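Side-chain contacts in galactose mutarotase related enzyme (Lactobacillus acidophilus, PDB 3DCD), which probably binds a carbohydrate and may act as an isomerase of the aldose 1-epimerase family, though its actual function is unknown: residues A[23-26]-A[31-34]; A[35-38]-A[44-47]; A[154-159]-A[246-251]. One frame throughout, in Å; residues are numbered along the deposited sequence.

Interaction 1. Residues A[23-26]-A[31-34]; sequences SVKS and EEFM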
loop_
_atom_site.group_PDB
_atom_site.type_symbol
_atom_site.label_atom_id
_atom_site.label_comp_id
_atom_site.label_asym_id
_atom_site.label_seq_id
_atom_site.Cartn_x
_atom_site.Cartn_y
_atom_site.Cartn_z
ATOM N N SER A 23 12.341 7.304 -0.363
ATOM C CA SER A 23 12.868 7.891 0.867
ATOM C C SER A 23 11.928 8.950 1.412
ATOM O O SER A 23 11.390 9.737 0.648
ATOM C CB SER A 23 14.242 8.524 0.571
ATOM O OG SER A 23 14.723 9.295 1.663
ATOM N N VAL A 24 11.747 8.975 2.730
ATOM C CA VAL A 24 11.061 10.088 3.415
ATOM C C VAL A 24 11.929 10.430 4.609
ATOM O O VAL A 24 12.172 9.575 5.444
ATOM C CB VAL A 24 9.659 9.700 3.929
ATOM C CG1 VAL A 24 9.058 10.816 4.816
ATOM C CG2 VAL A 24 8.702 9.343 2.766
ATOM N N LYS A 25 12.402 11.666 4.687
ATOM C CA LYS A 25 13.247 12.071 5.783
ATOM C C LYS A 25 12.706 13.301 6.497
ATOM O O LYS A 25 12.196 14.232 5.858
ATOM C CB LYS A 25 14.653 12.369 5.275
ATOM C CG LYS A 25 15.505 11.142 5.013
ATOM C CD LYS A 25 16.890 11.608 4.592
ATOM C CE LYS A 25 17.363 10.814 3.390
ATOM N NZ LYS A 25 18.825 11.059 3.137
ATOM N N SER A 26 12.815 13.312 7.821
ATOM C CA SER A 26 12.568 14.545 8.559
ATOM C C SER A 26 13.573 15.619 8.174
ATOM O O SER A 26 14.777 15.388 8.202
ATOM C CB SER A 26 12.612 14.302 10.064
ATOM O OG SER A 26 12.684 15.538 10.752
ATOM N N GLU A 31 16.071 11.687 10.112
ATOM C CA GLU A 31 15.650 10.282 10.252
ATOM C C GLU A 31 14.939 9.773 8.989
ATOM O O GLU A 31 14.140 10.490 8.390
ATOM C CB GLU A 31 14.777 10.093 11.503
ATOM C CG GLU A 31 15.558 10.296 12.808
ATOM C CD GLU A 31 14.779 9.957 14.073
ATOM O OE1 GLU A 31 13.658 9.387 13.983
ATOM O OE2 GLU A 31 15.298 10.285 15.167
ATOM N N GLU A 32 15.258 8.545 8.566
ATOM C CA GLU A 32 14.686 7.954 7.357
ATOM C C GLU A 32 13.496 7.083 7.713
ATOM O O GLU A 32 13.634 6.117 8.467
ATOM C CB GLU A 32 15.724 7.097 6.631
ATOM C CG GLU A 32 15.148 6.248 5.469
ATOM C CD GLU A 32 14.569 7.091 4.347
ATOM O OE1 GLU A 32 15.337 7.827 3.705
ATOM O OE2 GLU A 32 13.339 7.017 4.103
ATOM N N PHE A 33 12.325 7.402 7.177
ATOM C CA PHE A 33 11.120 6.670 7.565
ATOM C C PHE A 33 10.849 5.428 6.735
ATOM O O PHE A 33 10.206 4.503 7.220
ATOM C CB PHE A 33 9.900 7.600 7.596
ATOM C CG PHE A 33 9.974 8.610 8.698
ATOM C CD1 PHE A 33 9.536 8.281 9.976
ATOM C CD2 PHE A 33 10.519 9.872 8.475
ATOM C CE1 PHE A 33 9.620 9.213 11.033
ATOM C CE2 PHE A 33 10.608 10.805 9.511
ATOM C CZ PHE A 33 10.162 10.469 10.794
HETATM N N MSE A 34 11.343 5.407 5.503
HETATM C CA MSE A 34 11.041 4.320 4.578
HETATM C C MSE A 34 12.081 3.211 4.612
HETATM O O MSE A 34 13.292 3.474 4.588
HETATM C CB MSE A 34 10.949 4.834 3.139
HETATM C CG MSE A 34 10.021 6.005 2.960
HETATM SE SE MSE A 34 8.174 5.703 3.623
HETATM C CE MSE A 34 7.717 4.135 2.598
#

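Interaction 2. Residues A[35-38]-A[44-47]; sequences WQAN and RHAP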
loop_
_atom_site.group_PDB
_atom_site.type_symbol
_atom_site.label_atom_id
_atom_site.label_comp_id
_atom_site.label_asym_id
_atom_site.label_seq_id
_atom_site.Cartn_x
_atom_site.Cartn_y
_atom_site.Cartn_z
ATOM N N TRP A 35 11.579 1.979 4.653
ATOM C CA TRP A 35 12.372 0.768 4.434
ATOM C C TRP A 35 13.219 0.902 3.164
ATOM O O TRP A 35 12.719 1.333 2.119
ATOM C CB TRP A 35 11.433 -0.432 4.344
ATOM C CG TRP A 35 12.053 -1.727 3.849
ATOM C CD1 TRP A 35 11.809 -2.348 2.654
ATOM C CD2 TRP A 35 12.981 -2.559 4.545
ATOM N NE1 TRP A 35 12.524 -3.520 2.566
ATOM C CE2 TRP A 35 13.252 -3.673 3.715
ATOM C CE3 TRP A 35 13.604 -2.482 5.792
ATOM C CZ2 TRP A 35 14.132 -4.687 4.088
ATOM C CZ3 TRP A 35 14.491 -3.497 6.156
ATOM C CH2 TRP A 35 14.735 -4.581 5.308
ATOM N N GLN A 36 14.506 0.549 3.267
ATOM C CA GLN A 36 15.459 0.827 2.184
ATOM C C GLN A 36 15.700 -0.349 1.244
ATOM O O GLN A 36 16.715 -0.397 0.539
ATOM C CB GLN A 36 16.768 1.397 2.746
ATOM C CG GLN A 36 16.573 2.821 3.266
ATOM C CD GLN A 36 16.037 3.735 2.165
ATOM O OE1 GLN A 36 16.677 3.890 1.119
ATOM N NE2 GLN A 36 14.852 4.322 2.384
ATOM N N ALA A 37 14.748 -1.290 1.238
ATOM C CA ALA A 37 14.665 -2.309 0.197
ATOM C C ALA A 37 15.862 -3.281 0.187
ATOM O O ALA A 37 16.338 -3.668 -0.879
ATOM C CB ALA A 37 14.509 -1.647 -1.170
ATOM N N ASN A 38 16.329 -3.681 1.368
ATOM C CA ASN A 38 17.402 -4.680 1.479
ATOM C C ASN A 38 16.996 -5.951 0.704
ATOM O O ASN A 38 16.061 -6.634 1.110
ATOM C CB ASN A 38 17.610 -4.981 2.966
ATOM C CG ASN A 38 18.758 -5.929 3.231
ATOM O OD1 ASN A 38 19.314 -6.533 2.319
ATOM N ND2 ASN A 38 19.107 -6.070 4.507
ATOM N N ARG A 44 11.934 -4.183 -2.209
ATOM C CA ARG A 44 11.110 -3.044 -2.636
ATOM C C ARG A 44 10.991 -2.074 -1.472
ATOM O O ARG A 44 11.266 -2.458 -0.343
ATOM C CB ARG A 44 9.721 -3.517 -3.126
ATOM C CG ARG A 44 9.824 -4.387 -4.389
ATOM C CD ARG A 44 8.470 -4.720 -5.024
ATOM N NE ARG A 44 8.644 -5.571 -6.216
ATOM C CZ ARG A 44 8.986 -5.140 -7.430
ATOM N NH1 ARG A 44 9.196 -3.846 -7.664
ATOM N NH2 ARG A 44 9.124 -6.020 -8.425
ATOM N N HIS A 45 10.629 -0.817 -1.747
ATOM C CA HIS A 45 10.394 0.166 -0.683
ATOM C C HIS A 45 8.923 0.307 -0.295
ATOM O O HIS A 45 8.572 0.299 0.905
ATOM C CB HIS A 45 10.819 1.565 -1.126
ATOM C CG HIS A 45 12.280 1.723 -1.392
ATOM N ND1 HIS A 45 12.836 1.502 -2.635
ATOM C CD2 HIS A 45 13.291 2.142 -0.597
ATOM C CE1 HIS A 45 14.133 1.753 -2.589
ATOM N NE2 HIS A 45 14.427 2.182 -1.378
ATOM N N ALA A 46 8.087 0.525 -1.308
ATOM C CA ALA A 46 6.718 1.002 -1.101
ATOM C C ALA A 46 5.926 0.879 -2.425
ATOM O O ALA A 46 5.510 1.904 -3.009
ATOM C CB ALA A 46 6.764 2.485 -0.584
ATOM N N PRO A 47 5.736 -0.372 -2.922
ATOM C CA PRO A 47 5.153 -0.528 -4.245
ATOM C C PRO A 47 3.731 -0.023 -4.341
ATOM O O PRO A 47 3.012 0.086 -3.334
ATOM C CB PRO A 47 5.176 -2.053 -4.497
ATOM C CG PRO A 47 5.235 -2.668 -3.149
ATOM C CD PRO A 47 6.066 -1.681 -2.320
#

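Interaction 3. Residues A[154-159]-A[246-251]; sequences ENKEDF and TDNYVC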
loop_
_atom_site.group_PDB
_atom_site.type_symbol
_atom_site.label_atom_id
_atom_site.label_comp_id
_atom_site.label_asym_id
_atom_site.label_seq_id
_atom_site.Cartn_x
_atom_site.Cartn_y
_atom_site.Cartn_z
ATOM N N GLU A 154 16.297 0.280 21.032
ATOM C CA GLU A 154 14.942 -0.244 20.812
ATOM C C GLU A 154 14.995 -1.562 20.047
ATOM O O GLU A 154 15.958 -1.863 19.331
ATOM C CB GLU A 154 14.026 0.732 20.037
ATOM C CG GLU A 154 14.121 2.206 20.399
ATOM C CD GLU A 154 15.017 2.947 19.433
ATOM O OE1 GLU A 154 16.242 2.686 19.466
ATOM O OE2 GLU A 154 14.486 3.749 18.611
ATOM N N ASN A 155 13.919 -2.319 20.190
ATOM C CA ASN A 155 13.750 -3.595 19.539
ATOM C C ASN A 155 12.387 -3.587 18.834
ATOM O O ASN A 155 11.501 -2.844 19.244
ATOM C CB ASN A 155 13.757 -4.689 20.606
ATOM C CG ASN A 155 13.731 -6.063 20.010
ATOM O OD1 ASN A 155 14.778 -6.591 19.608
ATOM N ND2 ASN A 155 12.534 -6.656 19.927
ATOM N N LYS A 156 12.234 -4.404 17.785
ATOM C CA LYS A 156 10.940 -4.557 17.092
ATOM C C LYS A 156 9.757 -4.745 18.048
ATOM O O LYS A 156 8.681 -4.210 17.804
ATOM C CB LYS A 156 10.986 -5.712 16.087
ATOM C CG LYS A 156 9.617 -6.060 15.463
ATOM C CD LYS A 156 9.717 -7.214 14.445
ATOM C CE LYS A 156 10.591 -6.860 13.258
ATOM N NZ LYS A 156 10.614 -8.025 12.312
ATOM N N GLU A 157 9.958 -5.492 19.138
ATOM C CA GLU A 157 8.847 -5.773 20.066
ATOM C C GLU A 157 8.487 -4.595 20.975
ATOM O O GLU A 157 7.552 -4.690 21.804
ATOM C CB GLU A 157 9.131 -7.032 20.893
ATOM C CG GLU A 157 9.246 -8.273 20.017
ATOM C CD GLU A 157 8.964 -9.531 20.784
ATOM O OE1 GLU A 157 7.817 -9.706 21.233
ATOM O OE2 GLU A 157 9.904 -10.347 20.914
ATOM N N ASP A 158 9.232 -3.496 20.834
ATOM C CA ASP A 158 8.857 -2.241 21.511
ATOM C C ASP A 158 7.890 -1.428 20.657
ATOM O O ASP A 158 7.408 -0.392 21.119
ATOM C CB ASP A 158 10.072 -1.361 21.814
ATOM C CG ASP A 158 11.078 -2.031 22.718
ATOM O OD1 ASP A 158 10.675 -2.773 23.654
ATOM O OD2 ASP A 158 12.279 -1.761 22.515
ATOM N N PHE A 159 7.630 -1.887 19.425
ATOM C CA PHE A 159 6.730 -1.184 18.520
ATOM C C PHE A 159 5.386 -1.862 18.447
ATOM O O PHE A 159 5.249 -3.050 18.751
ATOM C CB PHE A 159 7.345 -1.058 17.113
ATOM C CG PHE A 159 8.581 -0.212 17.094
ATOM C CD1 PHE A 159 9.823 -0.765 17.434
ATOM C CD2 PHE A 159 8.511 1.141 16.772
ATOM C CE1 PHE A 159 10.978 0.014 17.456
ATOM C CE2 PHE A 159 9.675 1.932 16.796
ATOM C CZ PHE A 159 10.898 1.365 17.129
ATOM N N THR A 246 13.435 -12.114 8.605
ATOM C CA THR A 246 12.794 -10.921 9.162
ATOM C C THR A 246 13.739 -9.728 9.225
ATOM O O THR A 246 14.956 -9.886 9.228
ATOM C CB THR A 246 12.246 -11.208 10.572
ATOM O OG1 THR A 246 13.343 -11.491 11.466
ATOM C CG2 THR A 246 11.282 -12.400 10.537
ATOM N N ASP A 247 13.167 -8.529 9.280
ATOM C CA ASP A 247 13.952 -7.335 9.553
ATOM C C ASP A 247 13.049 -6.270 10.185
ATOM O O ASP A 247 11.831 -6.471 10.352
ATOM C CB ASP A 247 14.621 -6.808 8.270
ATOM C CG ASP A 247 15.938 -6.084 8.542
ATOM O OD1 ASP A 247 16.126 -5.505 9.641
ATOM O OD2 ASP A 247 16.798 -6.124 7.649
ATOM N N ASN A 248 13.647 -5.135 10.524
ATOM C CA ASN A 248 12.995 -4.152 11.379
ATOM C C ASN A 248 12.224 -3.107 10.572
ATOM O O ASN A 248 12.620 -1.933 10.464
ATOM C CB ASN A 248 14.016 -3.536 12.338
ATOM C CG ASN A 248 14.658 -4.583 13.237
ATOM O OD1 ASN A 248 13.966 -5.404 13.835
ATOM N ND2 ASN A 248 15.985 -4.582 13.302
ATOM N N TYR A 249 11.114 -3.568 10.000
ATOM C CA TYR A 249 10.186 -2.703 9.272
ATOM C C TYR A 249 8.826 -3.369 9.290
ATOM O O TYR A 249 8.696 -4.551 9.626
ATOM C CB TYR A 249 10.631 -2.485 7.808
ATOM C CG TYR A 249 10.284 -3.672 6.919
ATOM C CD1 TYR A 249 11.115 -4.795 6.872
ATOM C CD2 TYR A 249 9.124 -3.680 6.142
ATOM C CE1 TYR A 249 10.805 -5.883 6.060
ATOM C CE2 TYR A 249 8.791 -4.786 5.331
ATOM C CZ TYR A 249 9.634 -5.881 5.310
ATOM O OH TYR A 249 9.325 -6.975 4.519
ATOM N N VAL A 250 7.812 -2.611 8.884
ATOM C CA VAL A 250 6.464 -3.146 8.746
ATOM C C VAL A 250 5.794 -2.366 7.629
ATOM O O VAL A 250 6.069 -1.164 7.469
ATOM C CB VAL A 250 5.675 -3.060 10.090
ATOM C CG1 VAL A 250 5.329 -1.601 10.467
ATOM C CG2 VAL A 250 4.396 -3.955 10.036
ATOM N N CYS A 251 4.931 -3.031 6.858
ATOM C CA CYS A 251 4.125 -2.326 5.861
ATOM C C CYS A 251 2.693 -2.180 6.364
ATOM O O CYS A 251 2.136 -3.102 6.989
ATOM C CB CYS A 251 4.084 -3.098 4.528
ATOM S SG CYS A 251 5.677 -3.323 3.700
HETATM O O HOH W 1 10.202 -8.979 9.160
HETATM O O HOH W 2 14.516 -5.587 16.494
HETATM O O HOH W 3 13.635 -8.222 12.936
#

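Interaction 1. Residues A[23-26]-A[31-34]
The carboxylate of Glu32 folds back over Ser23 and Val24 of strand 20-26 and takes a bond there with each of its oxygens. OE1 receives the hydroxyl OG of Ser23 at 2.6 Å on its syn side, the side of the other oxygen. OE2 receives the backbone N of Val24 at 2.9 Å, also from the syn side but somewhat out of the carboxylate plane. The same OE2 accepts Met34 N through its anti lone pair, and three donors together fix the group's rotation. The bend at chi2 (63°) turns the carboxylate back toward residues 23 and 24, where a glutamate is long enough to stand in for a backbone acceptor. The aliphatic stem of Lys25 passes Glu32, its NZ 4.8 Å from OE1, too far for a salt bridge, though the opposite charges probably attract weakly. Beside the carboxylate the main chains run antiparallel through a single bridge, Lys25 with Glu32, with Phe33 N to Val24 O at 2.8 Å and nearly straight, and the longer Ser26 N to Glu31 O at 3.2 Å.

Apolar groups fill the other side. CG2 of Val24 rests on CG of selenomethionine Met34 at 3.6 Å, while its CG1 branch approaches CD2 of Phe33. The edge of the Phe33 ring borders Val24 O and Ser26 N, and CE2 lies 4.1 Å from Ser26 CB.

Strand 10-15 pairs with the other edge of 20-26, and Phe33 bonds through its backbone to Asn147 and meets the ring of Tyr291. Residues 31-34 thus bridge the small three-stranded sheet and strand 136-147.

Interaction 2. Residues A[35-38]-A[44-47]
Two irregular pieces of one loop come together most closely at Ala37 and Arg44, whose CA atoms are 4.6 Å apart; Ala37 has positive phi (65°), the left-handed helical conformation, which its small side chain tolerates and which directs CB at the other segment. That methyl lies over one face of the His45 imidazole, 3.7 Å from the centroid and 9° off the ring normal, a CH-pi contact centred on the ring. CG of His45 lies anti to the carbonyl carbon (chi1 -64°), which carries the imidazole across to residues 36 and 37. Gln36 OE1 lies in the ring plane, 3.8 Å from His45 NE2, while Gln36 NE2 is held by the carbonyls of Met34 and Gln22.

Arg44 contributes its carbonyl. The oxygen sits at the edge of the Trp35 indole, and it also lies 3.4 Å from Ala37 CB. The indole NE1 is bonded to the carbonyl of Trp42 instead, and the guanidinium of Arg44 turns off to Asn78. A glycine in place of His45 would probably leave the Ala37 methyl without the ring face it rests on and open a gap beside the Gln36 amide.

Van der Waals and CH-pi contacts carry the join, together with a CA-H...O contact from Ala37 to Arg44 O, and polar anchoring comes from around it: Glu20 grips the backbone N of both His45 and Ala46. The contact is therefore likely to depend on close shape fit more than on directed bonds.

Interaction 3. Residues A[154-159]-A[246-251]
The side chain of Lys156 sets out extended, CG anti to N (chi1 172°) and chi2 likewise anti, then bends at chi3 (-63°) to bring NZ against the main chain of residues 246-248. There NZ donates to Asp247 O at 2.8 Å, approaching from above the carbonyl plane rather than along a lone pair. Although the CA atoms of Lys156 and Asn248 are 6.1 Å apart, the acceptor lies one residue further on, at Asp247, and the long chain of a lysine suits that reach.

Asn248 supports the bridge with its amide oxygen, which touches the lysine stem at CB and CE, each 3.7 Å from OD1. Two waters link the same oxygen to Lys156. One gives a hydrogen to OD1 and accepts the backbone N of Lys156; the other gives to OD1 and accepts NZ at 3.1 Å. A third water accepts Asp247 N at 3.0 Å and, weakly, NZ. The ammonium also forms a salt bridge with Asp197, an anion that probably balances the charge of this buried lysine, alongside the neutral acceptors.

Each segment is braced locally. Asp158 OD2 takes the N of Asn155, while Asp247 OD1 takes the N of Asn248 at 2.7 Å.

Asn248 centres an inverse gamma turn just before strand 249-256, and Lys156 opens the short 3-10 turn that leads into strand 159-164. The contact thus ties together two loops at strand entrances, in the all-beta architecture characteristic of the galactose mutarotase superfamily.

From the N terminus, interaction 1 comes first and closes a short loop, folding residues 31-34 back on the end of strand 20-26. Interaction 2 begins at the next residue and closes a second small loop on the way to strand 48-49. The two follow in series and touch where Met34 CE packs on Ala46 CB at 3.7 Å. Interaction 3 spans far more sequence, joining the loop before strand 159-164 to the start of strand 249-256. It meets interaction 2 through Trp35, whose indole stacks on Tyr249. None crosses another; together they connect the small N-terminal sheet, the six-stranded sheet that holds strands 136-147 and 249-256, and the entrance to the nine-stranded one.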